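Local coordinates for probable signal peptide protein (Ralstonia solanacearum, PDB 2QGU) that binds a phospholipid in an internal pocket and, as an MlaC-family protein, probably carries it between membranes, at residues 93-104 and 191-202. The protein carries 13 engineered substitutions. Sequence-based numbering, arbitrary orientation. Where two conformers were deposited one is given.
Engineered in segment 93-104: S103 (natural residue Thr). Engineered in segment 191-202: G192 (natural residue Ser).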
ATOM      1  N   GLN A  93     -17.607   6.583   8.353  1.00 14.57           N
ATOM      2  CA  GLN A  93     -16.635   7.376   7.595  1.00 13.54           C
ATOM      3  C   GLN A  93     -15.263   6.722   7.570  1.00 13.09           C
ATOM      4  O   GLN A  93     -14.595   6.728   6.537  1.00 12.57           O
ATOM      5  CB  GLN A  93     -16.532   8.792   8.143  1.00 13.28           C
ATOM      6  CG  GLN A  93     -17.675   9.687   7.693  1.00 13.58           C
ATOM      7  CD  GLN A  93     -17.660  11.034   8.367  1.00 13.95           C
ATOM      8  OE1 GLN A  93     -17.248  11.168   9.521  1.00 14.12           O
ATOM      9  NE2 GLN A  93     -18.110  12.052   7.643  1.00 14.33           N
ATOM     10  N   GLN A  94     -14.856   6.150   8.700  1.00 12.75           N
ATOM     11  CA  GLN A  94     -13.568   5.462   8.787  1.00 12.48           C
ATOM     12  C   GLN A  94     -13.488   4.309   7.791  1.00 12.35           C
ATOM     13  O   GLN A  94     -12.476   4.137   7.117  1.00 11.71           O
ATOM     14  CB  GLN A  94     -13.314   4.963  10.210  1.00 12.34           C
ATOM     15  CG  GLN A  94     -12.935   6.063  11.190  1.00 13.04           C
ATOM     16  CD  GLN A  94     -12.806   5.563  12.614  1.00 13.90           C
ATOM     17  OE1 GLN A  94     -13.182   4.431  12.925  1.00 16.60           O
ATOM     18  NE2 GLN A  94     -12.269   6.403  13.488  1.00 15.92           N
ATOM     19  N   GLN A  95     -14.564   3.535   7.679  1.00 11.96           N
ATOM     20  CA  GLN A  95     -14.618   2.441   6.716  1.00 12.08           C
ATOM     21  C   GLN A  95     -14.626   2.956   5.273  1.00 11.29           C
ATOM     22  O   GLN A  95     -13.897   2.443   4.422  1.00 11.33           O
ATOM     23  CB  GLN A  95     -15.833   1.542   6.974  1.00 12.40           C
ATOM     24  CG  GLN A  95     -15.808   0.246   6.172  1.00 14.48           C
ATOM     25  CD  GLN A  95     -14.595  -0.607   6.491  1.00 16.50           C
ATOM     26  OE1 GLN A  95     -13.734  -0.840   5.632  1.00 18.71           O
ATOM     27  NE2 GLN A  95     -14.507  -1.062   7.732  1.00 17.83           N
ATOM     28  N   GLN A  96     -15.437   3.979   5.004  1.00 10.93           N
ATOM     29  CA  GLN A  96     -15.519   4.555   3.659  1.00 10.98           C
ATOM     30  C   GLN A  96     -14.182   5.123   3.203  1.00 10.06           C
ATOM     31  O   GLN A  96     -13.799   4.953   2.043  1.00 10.09           O
ATOM     32  CB  GLN A  96     -16.590   5.645   3.596  1.00 11.24           C
ATOM     33  CG  GLN A  96     -18.003   5.118   3.797  1.00 13.30           C
ATOM     34  CD  GLN A  96     -19.042   6.212   3.902  1.00 16.80           C
ATOM     35  OE1 GLN A  96     -18.722   7.392   4.037  1.00 17.69           O
ATOM     36  NE2 GLN A  96     -20.306   5.818   3.848  1.00 18.72           N
ATOM     37  N   ILE A  97     -13.492   5.801   4.117  1.00  9.63           N
ATOM     38  CA  ILE A  97     -12.173   6.372   3.821  1.00  9.07           C
ATOM     39  C   ILE A  97     -11.120   5.289   3.568  1.00  8.86           C
ATOM     40  O   ILE A  97     -10.358   5.388   2.607  1.00  8.51           O
ATOM     41  CB  ILE A  97     -11.742   7.401   4.895  1.00  8.95           C
ATOM     42  CG1 ILE A  97     -12.634   8.644   4.794  1.00  9.85           C
ATOM     43  CG2 ILE A  97     -10.270   7.803   4.727  1.00  9.04           C
ATOM     44  CD1 ILE A  97     -12.612   9.549   6.009  1.00 11.68           C
ATOM     45  N   GLN A  98     -11.083   4.263   4.414  0.50  8.66           N
ATOM     46  CA  GLN A  98     -10.177   3.142   4.165  0.50  8.66           C
ATOM     47  C   GLN A  98     -10.433   2.512   2.795  0.50  8.74           C
ATOM     48  O   GLN A  98      -9.494   2.271   2.034  0.50  8.50           O
ATOM     49  CB  GLN A  98     -10.263   2.082   5.266  0.50  8.59           C
ATOM     50  CG  GLN A  98      -9.179   1.018   5.126  0.50  8.85           C
ATOM     51  CD  GLN A  98      -9.302  -0.143   6.100  0.50  9.59           C
ATOM     52  OE1 GLN A  98      -8.824  -1.242   5.815  0.50 11.14           O
ATOM     53  NE2 GLN A  98      -9.927   0.090   7.246  0.50 10.81           N
ATOM     54  N   ASP A  99     -11.702   2.260   2.480  1.00  8.65           N
ATOM     55  CA  ASP A  99     -12.063   1.637   1.210  1.00  8.93           C
ATOM     56  C   ASP A  99     -11.716   2.528   0.017  1.00  8.37           C
ATOM     57  O   ASP A  99     -11.186   2.052  -0.988  1.00  8.43           O
ATOM     58  CB  ASP A  99     -13.549   1.270   1.192  1.00  9.34           C
ATOM     59  CG  ASP A  99     -13.901   0.164   2.179  1.00 11.41           C
ATOM     60  OD1 ASP A  99     -12.984  -0.464   2.748  1.00 13.94           O
ATOM     61  OD2 ASP A  99     -15.109  -0.081   2.383  1.00 14.31           O
ATOM     62  N   GLY A 100     -11.998   3.825   0.137  1.00  8.02           N
ATOM     63  CA  GLY A 100     -11.713   4.772  -0.944  1.00  7.53           C
ATOM     64  C   GLY A 100     -10.224   4.990  -1.156  1.00  7.48           C
ATOM     65  O   GLY A 100      -9.766   5.117  -2.291  1.00  7.14           O
ATOM     66  N   PHE A 101      -9.481   5.053  -0.054  1.00  7.26           N
ATOM     67  CA  PHE A 101      -8.023   5.187  -0.083  1.00  7.28           C
ATOM     68  C   PHE A 101      -7.382   3.931  -0.700  1.00  7.41           C
ATOM     69  O   PHE A 101      -6.519   4.036  -1.577  1.00  7.45           O
ATOM     70  CB  PHE A 101      -7.540   5.470   1.350  1.00  7.05           C
ATOM     71  CG  PHE A 101      -6.060   5.751   1.502  1.00  7.16           C
ATOM     72  CD1 PHE A 101      -5.287   6.278   0.468  1.00  8.06           C
ATOM     73  CD2 PHE A 101      -5.460   5.540   2.741  1.00  7.79           C
ATOM     74  CE1 PHE A 101      -3.927   6.537   0.661  1.00  9.07           C
ATOM     75  CE2 PHE A 101      -4.108   5.795   2.944  1.00  8.55           C
ATOM     76  CZ  PHE A 101      -3.343   6.297   1.906  1.00  8.35           C
ATOM     77  N   LYS A 102      -7.844   2.753  -0.283  1.00  7.64           N
ATOM     78  CA  LYS A 102      -7.376   1.492  -0.865  1.00  7.99           C
ATOM     79  C   LYS A 102      -7.632   1.451  -2.374  1.00  7.93           C
ATOM     80  O   LYS A 102      -6.739   1.133  -3.154  1.00  8.32           O
ATOM     81  CB  LYS A 102      -8.035   0.309  -0.170  1.00  8.64           C
ATOM     82  CG  LYS A 102      -7.674  -1.041  -0.751  1.00  9.95           C
ATOM     83  CD  LYS A 102      -8.378  -2.145   0.013  1.00 12.23           C
ATOM     84  CE  LYS A 102      -8.353  -3.441  -0.758  1.00 15.42           C
ATOM     85  NZ  LYS A 102      -9.385  -4.375  -0.223  1.00 17.54           N
ATOM     86  N   SER A 103      -8.853   1.781  -2.784  1.00  7.72           N
ATOM     87  CA  SER A 103      -9.179   1.833  -4.205  1.00  7.97           C
ATOM     88  C   SER A 103      -8.290   2.820  -4.964  1.00  8.12           C
ATOM     89  O   SER A 103      -7.823   2.516  -6.060  1.00  8.35           O
ATOM     90  CB  SER A 103     -10.658   2.183  -4.390  1.00  7.82           C
ATOM     91  OG  SER A 103     -10.952   2.465  -5.751  1.00  9.26           O
ATOM     92  N   LEU A 104      -8.057   3.988  -4.364  0.50  8.39           N
ATOM     93  CA  LEU A 104      -7.214   5.031  -4.945  0.50  8.60           C
ATOM     94  C   LEU A 104      -5.800   4.520  -5.227  0.50  8.26           C
ATOM     95  O   LEU A 104      -5.259   4.732  -6.312  0.50  8.17           O
ATOM     96  CB  LEU A 104      -7.187   6.256  -4.014  0.50  8.73           C
ATOM     97  CG  LEU A 104      -6.231   7.433  -4.249  0.50  9.16           C
ATOM     98  CD1 LEU A 104      -6.562   8.172  -5.525  0.50 11.30           C
ATOM     99  CD2 LEU A 104      -6.277   8.393  -3.071  0.50  9.45           C
ATOM    100  N   VAL A 191     -13.945  16.079   7.763  1.00  9.82           N
ATOM    101  CA  VAL A 191     -13.827  14.689   7.303  1.00 10.71           C
ATOM    102  C   VAL A 191     -14.750  14.385   6.128  1.00 10.14           C
ATOM    103  O   VAL A 191     -14.395  13.620   5.228  1.00 10.33           O
ATOM    104  CB  VAL A 191     -14.097  13.701   8.464  1.00 10.91           C
ATOM    105  CG1 VAL A 191     -14.225  12.265   7.949  1.00 12.17           C
ATOM    106  CG2 VAL A 191     -12.991  13.808   9.513  1.00 12.60           C
ATOM    107  N   GLY A 192     -15.939  14.983   6.134  1.00 10.36           N
ATOM    108  CA  GLY A 192     -16.847  14.860   5.006  1.00  9.94           C
ATOM    109  C   GLY A 192     -16.209  15.330   3.711  1.00 10.44           C
ATOM    110  O   GLY A 192     -16.424  14.735   2.649  1.00 10.58           O
ATOM    111  N   GLY A 193     -15.406  16.391   3.807  1.00 10.01           N
ATOM    112  CA  GLY A 193     -14.649  16.910   2.667  1.00 10.44           C
ATOM    113  C   GLY A 193     -13.675  15.890   2.106  1.00 10.29           C
ATOM    114  O   GLY A 193     -13.507  15.784   0.888  1.00 11.13           O
ATOM    115  N   LEU A 194     -13.041  15.133   2.995  1.00 10.48           N
ATOM    116  CA  LEU A 194     -12.116  14.089   2.569  1.00 10.37           C
ATOM    117  C   LEU A 194     -12.824  12.950   1.833  1.00 10.36           C
ATOM    118  O   LEU A 194     -12.324  12.457   0.817  1.00  9.85           O
ATOM    119  CB  LEU A 194     -11.305  13.556   3.754  1.00 10.67           C
ATOM    120  CG  LEU A 194     -10.304  12.454   3.389  1.00 10.62           C
ATOM    121  CD1 LEU A 194      -9.283  12.939   2.354  1.00 11.35           C
ATOM    122  CD2 LEU A 194      -9.595  11.933   4.606  1.00 11.76           C
ATOM    123  N   VAL A 195     -13.986  12.538   2.337  1.00 10.20           N
ATOM    124  CA  VAL A 195     -14.790  11.522   1.656  1.00 10.47           C
ATOM    125  C   VAL A 195     -15.134  11.985   0.235  1.00 10.75           C
ATOM    126  O   VAL A 195     -14.985  11.233  -0.729  1.00 10.79           O
ATOM    127  CB  VAL A 195     -16.078  11.186   2.455  1.00 10.24           C
ATOM    128  CG1 VAL A 195     -16.985  10.218   1.678  1.00 10.70           C
ATOM    129  CG2 VAL A 195     -15.732  10.603   3.824  1.00 10.90           C
ATOM    130  N   GLN A 196     -15.578  13.233   0.117  1.00 10.94           N
ATOM    131  CA  GLN A 196     -15.880  13.839  -1.179  1.00 11.44           C
ATOM    132  C   GLN A 196     -14.660  13.823  -2.108  1.00 10.60           C
ATOM    133  O   GLN A 196     -14.768  13.458  -3.282  1.00 10.88           O
ATOM    134  CB  GLN A 196     -16.374  15.274  -0.967  1.00 11.54           C
ATOM    135  CG  GLN A 196     -16.799  16.016  -2.229  1.00 12.81           C
ATOM    136  CD  GLN A 196     -17.131  17.471  -1.950  1.00 13.17           C
ATOM    137  OE1 GLN A 196     -16.286  18.234  -1.474  1.00 14.74           O
ATOM    138  NE2 GLN A 196     -18.365  17.863  -2.245  1.00 16.47           N
ATOM    139  N   PHE A 197     -13.505  14.219  -1.574  1.00  9.81           N
ATOM    140  CA  PHE A 197     -12.252  14.238  -2.326  1.00  9.77           C
ATOM    141  C   PHE A 197     -11.872  12.847  -2.829  1.00  9.61           C
ATOM    142  O   PHE A 197     -11.486  12.686  -3.993  1.00  9.79           O
ATOM    143  CB  PHE A 197     -11.140  14.826  -1.451  1.00 10.13           C
ATOM    144  CG  PHE A 197      -9.755  14.705  -2.035  1.00 10.05           C
ATOM    145  CD1 PHE A 197      -9.317  15.587  -3.020  1.00 10.73           C
ATOM    146  CD2 PHE A 197      -8.873  13.738  -1.561  1.00  9.53           C
ATOM    147  CE1 PHE A 197      -8.031  15.488  -3.541  1.00 10.82           C
ATOM    148  CE2 PHE A 197      -7.584  13.632  -2.079  1.00  9.99           C
ATOM    149  CZ  PHE A 197      -7.163  14.511  -3.068  1.00 10.31           C
ATOM    150  N   LEU A 198     -11.973  11.845  -1.958  1.00  9.79           N
ATOM    151  CA  LEU A 198     -11.636  10.481  -2.372  1.00  9.77           C
ATOM    152  C   LEU A 198     -12.564   9.980  -3.474  1.00  9.90           C
ATOM    153  O   LEU A 198     -12.117   9.321  -4.409  1.00 10.03           O
ATOM    154  CB  LEU A 198     -11.594   9.528  -1.175  1.00  9.44           C
ATOM    155  CG  LEU A 198     -10.421   9.754  -0.210  1.00 10.35           C
ATOM    156  CD1 LEU A 198     -10.574   8.869   1.020  1.00 10.78           C
ATOM    157  CD2 LEU A 198      -9.071   9.505  -0.873  1.00 11.19           C
ATOM    158  N   ASP A 199     -13.848  10.326  -3.378  1.00 10.42           N
ATOM    159  CA  ASP A 199     -14.801  10.011  -4.439  1.00 10.85           C
ATOM    160  C   ASP A 199     -14.379  10.648  -5.765  1.00 11.05           C
ATOM    161  O   ASP A 199     -14.381   9.988  -6.810  1.00 10.93           O
ATOM    162  CB  ASP A 199     -16.212  10.462  -4.049  1.00 11.13           C
ATOM    163  CG  ASP A 199     -16.831   9.600  -2.961  1.00 12.08           C
ATOM    164  OD1 ASP A 199     -16.227   8.577  -2.563  1.00 12.91           O
ATOM    165  OD2 ASP A 199     -17.934   9.956  -2.489  1.00 13.38           O
ATOM    166  N   GLU A 200     -13.987  11.920  -5.714  1.00 10.93           N
ATOM    167  CA  GLU A 200     -13.493  12.623  -6.904  1.00 11.39           C
ATOM    168  C   GLU A 200     -12.263  11.953  -7.516  1.00 11.45           C
ATOM    169  O   GLU A 200     -12.185  11.778  -8.732  1.00 11.87           O
ATOM    170  CB  GLU A 200     -13.181  14.078  -6.570  1.00 11.48           C
ATOM    171  CG  GLU A 200     -14.404  14.905  -6.235  1.00 12.78           C
ATOM    172  CD  GLU A 200     -14.053  16.242  -5.615  1.00 14.09           C
ATOM    173  OE1 GLU A 200     -12.862  16.613  -5.620  1.00 15.13           O
ATOM    174  OE2 GLU A 200     -14.977  16.915  -5.105  1.00 15.09           O
ATOM    175  N   ARG A 201     -11.312  11.573  -6.666  1.00 11.47           N
ATOM    176  CA  ARG A 201     -10.072  10.962  -7.139  1.00 11.61           C
ATOM    177  C   ARG A 201     -10.327   9.612  -7.792  1.00 11.43           C
ATOM    178  O   ARG A 201      -9.757   9.302  -8.842  1.00 11.36           O
ATOM    179  CB  ARG A 201      -9.060  10.819  -5.998  1.00 12.12           C
ATOM    180  CG  ARG A 201      -8.481  12.140  -5.510  1.00 14.17           C
ATOM    181  CD  ARG A 201      -7.596  12.810  -6.565  1.00 19.42           C
ATOM    182  NE  ARG A 201      -7.307  14.198  -6.209  1.00 24.79           N
ATOM    183  CZ  ARG A 201      -6.637  15.066  -6.968  1.00 27.11           C
ATOM    184  NH1 ARG A 201      -6.439  16.303  -6.530  1.00 28.40           N
ATOM    185  NH2 ARG A 201      -6.154  14.706  -8.152  1.00 28.34           N
ATOM    186  N   ASN A 202     -11.192   8.814  -7.173  1.00 11.25           N
ATOM    187  CA  ASN A 202     -11.538   7.514  -7.727  1.00 11.42           C
ATOM    188  C   ASN A 202     -12.300   7.631  -9.034  1.00 12.17           C
ATOM    189  O   ASN A 202     -12.091   6.833  -9.940  1.00 12.39           O
ATOM    190  CB  ASN A 202     -12.278   6.666  -6.697  1.00 11.32           C
ATOM    191  CG  ASN A 202     -11.328   6.012  -5.716  1.00 10.25           C
ATOM    192  OD1 ASN A 202     -10.456   5.232  -6.112  1.00  9.86           O
ATOM    193  ND2 ASN A 202     -11.475   6.332  -4.436  1.00  9.72           N
TER
HETATM  194  O   HOH W   1     -18.313  15.104   8.340  1.00 22.07           O
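The carboxamide of N202 lies against G100 and S103, and both of its polar ends are used. ND2 of N202 gives an almost straight hydrogen bond, 3.0 Å long, to O of G100, which lies in the plane of the N202 amide; a weak second bond runs to its own helix, at O of L198. At the other end, the hydroxyl OG of the engineered S103 donates to OD1 of N202 over 2.8 Å, from above the carbonyl plane, 61° out of it. Beside N202, R201 rests CG on one face of the F197 ring, offset toward the rim, has CE1 of F197 in plane at its guanidinium edge, and sets CB 3.7 Å from CD1 of L104. O of G100 keeps its helical bond from N of L104 on one face and takes ND2 on the other. Farther along, I97 is a knob in the hole formed by V191, L194, V195 and L198, its CD1 3.7 Å from CG1 of V191. CD2 of L198 then meets CD2 of L104. A water joins NE2 of Q93 and, weakly, N of G192. The segment axes run 27° apart; behind them L194 and F197 lean on helix 173-188, I97 and F101 on helix 74-82, and the F101 side chain lies about 7 Å from the bound phospholipid.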